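Local coordinates for protein putative Transcriptional Regulator (Rhodococcus sp., PDB 2IA2) that probably regulates transcription as an IclR-family protein, binding DNA through a helix-turn-helix domain and sensing a small-molecule effector through its C-terminal domain, at residues V107-S112 against I229-A234; S111-L116 against T223-N228. All coordinates share one frame; numbering follows the deposited sequence.

Contact 1 of 2, residues V107-S112 against I229-A234; sequences VHESSS and ISTPAA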
loop_
_atom_site.group_PDB
_atom_site.type_symbol
_atom_site.label_atom_id
_atom_site.label_comp_id
_atom_site.label_asym_id
_atom_site.label_seq_id
_atom_site.Cartn_x
_atom_site.Cartn_y
_atom_site.Cartn_z
ATOM N N VAL A 107 1.916 11.778 25.580
ATOM C CA VAL A 107 1.249 12.915 26.234
ATOM C C VAL A 107 0.172 12.527 27.257
ATOM O O VAL A 107 -0.364 13.405 27.961
ATOM C CB VAL A 107 0.643 13.912 25.165
ATOM C CG1 VAL A 107 1.732 14.341 24.146
ATOM C CG2 VAL A 107 -0.626 13.332 24.449
ATOM N N HIS A 108 -0.125 11.229 27.346
ATOM C CA HIS A 108 -1.086 10.667 28.298
ATOM C C HIS A 108 -2.462 11.271 28.152
ATOM O O HIS A 108 -3.092 11.691 29.159
ATOM C CB HIS A 108 -0.598 10.830 29.758
ATOM C CG HIS A 108 0.747 10.232 29.984
ATOM N ND1 HIS A 108 0.978 8.879 29.843
ATOM C CD2 HIS A 108 1.948 10.803 30.232
ATOM C CE1 HIS A 108 2.263 8.638 30.036
ATOM N NE2 HIS A 108 2.875 9.788 30.274
ATOM N N GLU A 109 -2.910 11.336 26.899
ATOM C CA GLU A 109 -4.222 11.892 26.555
ATOM C C GLU A 109 -4.783 11.056 25.404
ATOM O O GLU A 109 -4.036 10.519 24.576
ATOM C CB GLU A 109 -4.150 13.379 26.143
ATOM C CG GLU A 109 -3.604 14.415 27.159
ATOM C CD GLU A 109 -4.391 14.468 28.481
ATOM O OE1 GLU A 109 -5.582 14.053 28.537
ATOM O OE2 GLU A 109 -3.800 14.929 29.478
ATOM N N SER A 110 -6.105 11.003 25.331
ATOM C CA SER A 110 -6.828 10.393 24.209
ATOM C C SER A 110 -6.462 11.027 22.830
ATOM O O SER A 110 -6.403 12.269 22.708
ATOM C CB SER A 110 -8.347 10.537 24.498
ATOM O OG SER A 110 -9.168 10.496 23.320
ATOM N N SER A 111 -6.193 10.174 21.823
ATOM C CA SER A 111 -5.931 10.596 20.426
ATOM C C SER A 111 -6.817 9.744 19.508
ATOM O O SER A 111 -7.056 8.588 19.831
ATOM C CB SER A 111 -4.453 10.477 20.048
ATOM O OG SER A 111 -4.013 9.122 20.125
ATOM N N SER A 112 -7.334 10.336 18.420
ATOM C CA SER A 112 -8.230 9.681 17.505
ATOM C C SER A 112 -7.917 10.083 16.093
ATOM O O SER A 112 -7.266 11.157 15.842
ATOM C CB SER A 112 -9.664 10.138 17.746
ATOM O OG SER A 112 -10.043 9.936 19.110
ATOM N N ILE A 229 -6.035 15.274 19.592
ATOM C CA ILE A 229 -5.882 14.959 21.007
ATOM C C ILE A 229 -7.121 15.593 21.645
ATOM O O ILE A 229 -7.477 16.695 21.295
ATOM C CB ILE A 229 -4.632 15.631 21.615
ATOM C CG1 ILE A 229 -3.347 15.061 20.992
ATOM C CG2 ILE A 229 -4.621 15.466 23.149
ATOM C CD1 ILE A 229 -2.104 15.909 21.230
ATOM N N SER A 230 -7.782 14.898 22.566
ATOM C CA SER A 230 -8.929 15.477 23.251
ATOM C C SER A 230 -8.656 15.444 24.749
ATOM O O SER A 230 -8.113 14.455 25.274
ATOM C CB SER A 230 -10.207 14.674 22.922
ATOM O OG SER A 230 -11.386 15.391 23.306
ATOM N N THR A 231 -9.049 16.510 25.453
ATOM C CA THR A 231 -8.701 16.641 26.885
ATOM C C THR A 231 -9.661 17.523 27.678
ATOM O O THR A 231 -10.222 18.489 27.125
ATOM C CB THR A 231 -7.223 17.130 27.046
ATOM O OG1 THR A 231 -6.797 16.888 28.385
ATOM C CG2 THR A 231 -7.057 18.607 26.692
ATOM N N PRO A 232 -9.886 17.195 28.971
ATOM C CA PRO A 232 -10.646 18.148 29.800
ATOM C C PRO A 232 -9.978 19.504 29.822
ATOM O O PRO A 232 -8.759 19.598 29.864
ATOM C CB PRO A 232 -10.631 17.500 31.218
ATOM C CG PRO A 232 -10.571 16.026 30.885
ATOM C CD PRO A 232 -9.549 15.982 29.739
ATOM N N ALA A 233 -10.776 20.548 29.762
ATOM C CA ALA A 233 -10.229 21.889 29.882
ATOM C C ALA A 233 -9.386 22.040 31.170
ATOM O O ALA A 233 -8.371 22.782 31.178
ATOM C CB ALA A 233 -11.371 22.915 29.835
ATOM N N ALA A 234 -9.755 21.336 32.251
ATOM C CA ALA A 234 -9.046 21.514 33.550
ATOM C C ALA A 234 -7.597 21.009 33.570
ATOM O O ALA A 234 -6.797 21.431 34.416
ATOM C CB ALA A 234 -9.853 20.854 34.678
HETATM O O HOH W 1 -7.470 12.710 27.202
#
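Ser230 N donates to Ser110 O over 3.0 Å, with 158° at the hydrogen, and this is the one direct backbone hydrogen bond between 107-112 and 229-234. The same oxygen also receives a CA-H...O contact from Ile229 CA at 3.2 Å. On the return side a water takes the place of a second direct bond: it accepts from Ser110 N (2.9 Å) and donates to Ser230 O (2.7 Å). Its other hydrogen goes to Glu109 OE1, so the carboxylate fixes the water that bridges the two backbones. The segments thus mark where two neighbouring antiparallel strands, 110-117 and 223-232, splay apart at one end of the central sheet of the IclR C-terminal, GAF-like domain; the N-to-C directions of the short strand segments differ by 147°. Charge gathers at the carboxylate of Glu109. With its chain bent at CB-CG (chi2 -59°), the group swings across to Thr231, whose OG1 gives OE1 a weak hydrogen bond of 3.1 Å. Stronger partners lie beyond the two segments: Arg131 forms a salt bridge to OE1, while Arg235 and the hydroxyl of Tyr236 hold OE2, and together they should favour the ionised form. The apolar contact centres on Ile229. Its CG2 rests against Glu109 CB at 3.7 Å, and its CD1 approaches Val107 CG2, at the end of helix 92-107, at 4.4 Å.

Contact 2 of 2, residues S111-L116 against T223-N228; sequences SSVSIL and TVAAVN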
loop_
_atom_site.group_PDB
_atom_site.type_symbol
_atom_site.label_atom_id
_atom_site.label_comp_id
_atom_site.label_asym_id
_atom_site.label_seq_id
_atom_site.Cartn_x
_atom_site.Cartn_y
_atom_site.Cartn_z
ATOM N N SER A 111 -6.193 10.174 21.823
ATOM C CA SER A 111 -5.931 10.596 20.426
ATOM C C SER A 111 -6.817 9.744 19.508
ATOM O O SER A 111 -7.056 8.588 19.831
ATOM C CB SER A 111 -4.453 10.477 20.048
ATOM O OG SER A 111 -4.013 9.122 20.125
ATOM N N SER A 112 -7.334 10.336 18.420
ATOM C CA SER A 112 -8.230 9.681 17.505
ATOM C C SER A 112 -7.917 10.083 16.093
ATOM O O SER A 112 -7.266 11.157 15.842
ATOM C CB SER A 112 -9.664 10.138 17.746
ATOM O OG SER A 112 -10.043 9.936 19.110
ATOM N N VAL A 113 -8.463 9.300 15.154
ATOM C CA VAL A 113 -8.436 9.728 13.750
ATOM C C VAL A 113 -9.869 9.655 13.262
ATOM O O VAL A 113 -10.575 8.712 13.581
ATOM C CB VAL A 113 -7.450 8.853 12.890
ATOM C CG1 VAL A 113 -7.703 9.030 11.378
ATOM C CG2 VAL A 113 -6.008 9.199 13.200
ATOM N N SER A 114 -10.297 10.628 12.454
ATOM C CA SER A 114 -11.645 10.552 11.857
ATOM C C SER A 114 -11.614 10.940 10.399
ATOM O O SER A 114 -10.619 11.486 9.889
ATOM C CB SER A 114 -12.641 11.480 12.583
ATOM O OG SER A 114 -12.179 12.821 12.457
ATOM N N ILE A 115 -12.711 10.622 9.714
ATOM C CA ILE A 115 -12.875 11.021 8.335
ATOM C C ILE A 115 -14.219 11.714 8.225
ATOM O O ILE A 115 -15.021 11.619 9.146
ATOM C CB ILE A 115 -12.803 9.784 7.390
ATOM C CG1 ILE A 115 -13.948 8.807 7.719
ATOM C CG2 ILE A 115 -11.392 9.161 7.468
ATOM C CD1 ILE A 115 -14.142 7.728 6.740
ATOM N N LEU A 116 -14.456 12.400 7.112
ATOM C CA LEU A 116 -15.687 13.159 6.928
ATOM C C LEU A 116 -16.745 12.330 6.206
ATOM O O LEU A 116 -16.447 11.643 5.229
ATOM C CB LEU A 116 -15.412 14.448 6.151
ATOM C CG LEU A 116 -16.545 15.476 6.117
ATOM C CD1 LEU A 116 -16.807 16.034 7.507
ATOM C CD2 LEU A 116 -16.228 16.594 5.137
ATOM N N THR A 223 -6.571 16.787 1.962
ATOM C CA THR A 223 -6.960 16.278 3.270
ATOM C C THR A 223 -7.898 15.086 3.181
ATOM O O THR A 223 -8.943 15.179 2.627
ATOM C CB THR A 223 -7.613 17.336 4.145
ATOM O OG1 THR A 223 -6.733 18.419 4.353
ATOM C CG2 THR A 223 -7.971 16.763 5.462
ATOM N N VAL A 224 -7.504 13.970 3.741
ATOM C CA VAL A 224 -8.307 12.767 3.708
ATOM C C VAL A 224 -8.754 12.345 5.104
ATOM O O VAL A 224 -9.710 11.610 5.229
ATOM C CB VAL A 224 -7.543 11.597 3.028
ATOM C CG1 VAL A 224 -7.228 11.991 1.551
ATOM C CG2 VAL A 224 -6.258 11.220 3.815
ATOM N N ALA A 225 -8.095 12.818 6.162
ATOM C CA ALA A 225 -8.503 12.420 7.513
ATOM C C ALA A 225 -8.045 13.518 8.459
ATOM O O ALA A 225 -7.350 14.431 8.016
ATOM C CB ALA A 225 -7.848 11.048 7.891
ATOM N N ALA A 226 -8.432 13.452 9.731
ATOM C CA ALA A 226 -7.854 14.339 10.723
ATOM C C ALA A 226 -7.421 13.520 11.939
ATOM O O ALA A 226 -8.028 12.508 12.229
ATOM C CB ALA A 226 -8.859 15.359 11.137
ATOM N N VAL A 227 -6.417 13.979 12.674
ATOM C CA VAL A 227 -5.997 13.315 13.912
ATOM C C VAL A 227 -6.175 14.350 15.045
ATOM O O VAL A 227 -5.963 15.508 14.814
ATOM C CB VAL A 227 -4.516 12.813 13.788
ATOM C CG1 VAL A 227 -3.566 13.953 13.295
ATOM C CG2 VAL A 227 -4.022 12.184 15.094
ATOM N N ASN A 228 -6.591 13.925 16.237
ATOM C CA ASN A 228 -6.753 14.840 17.349
ATOM C C ASN A 228 -6.109 14.356 18.626
ATOM O O ASN A 228 -5.645 13.212 18.710
ATOM C CB ASN A 228 -8.252 15.229 17.563
ATOM C CG ASN A 228 -9.003 14.319 18.527
ATOM O OD1 ASN A 228 -8.474 13.304 18.977
ATOM N ND2 ASN A 228 -10.261 14.688 18.860
HETATM O O HOH W 2 -9.637 11.737 20.905
HETATM O O HOH W 3 -12.615 12.504 4.970
#
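Val113 and Val227 face each other as a non-hydrogen-bonded antiparallel pair, their CA atoms 4.3 Å apart, and their side chains cross at a slant on the same face of the sheet. Val113 splits its two methyls between neighbours: CG2 meets Val227 CB at 4.0 Å, while CG1, turned anti to the backbone N (chi1 164°), reaches diagonally across the pair to Ala225 CB. Ile115, two residues further along Val113's strand, touches the same CB with its CG2, its remaining branch leading away. Leu92 and Leu100 of helix 92-107 pack on this apolar face, against Ile115 and Ala225 and against Val227 respectively. An alanine in place of Val113 would remove both methyls and would probably cost Val227 its apolar partner across the strands, leaving Ala225 CB with Ile115 CG2 as its remaining apolar contact across this pair. Beneath the side chains runs the antiparallel ladder of two adjacent strands in the middle of the six-stranded sheet, with short axes at 164°. It is regular at Ser114 and Ala226, which exchange two backbone bonds, Ser114 N meeting Ala226 O in the carbonyl plane at 3.0 Å. Their side chains lie on the opposite face, under Met150 of helix 149-156, where Ser114 OG is buried without a polar partner. Also on that face, Asn228 curls its amide back, and Ser112 N is shared weakly between its OD1 (3.2 Å, bent) and its backbone O (3.3 Å). A water donating to OD1 also hydrogen-bonds Ser112 OG. Asn228 N to Ser112 O is firmer, at 2.9 Å.

How the contacts relate
Contacts 1 and 2 are adjoining lengths of one strand pairing, 110-117 with 223-232, that share Ser111 and Ser112; their centres are about 15 Å apart. Both are largely buried, but the centre of contact 2 lies about 9 Å from the centre of the chain, against about 18 Å for contact 1, and exposure appears at its Val224 end. The strands run closer to antiparallel in contact 2, and the buried area falls from 356 Å² there to 280 Å² in contact 1. Chemistry follows suit. Contact 2 sets small apolar side chains between two helices, its waters lying towards the ends of a directly bonded ladder, whereas in contact 1 a water replaces a backbone bond beside a charged cluster.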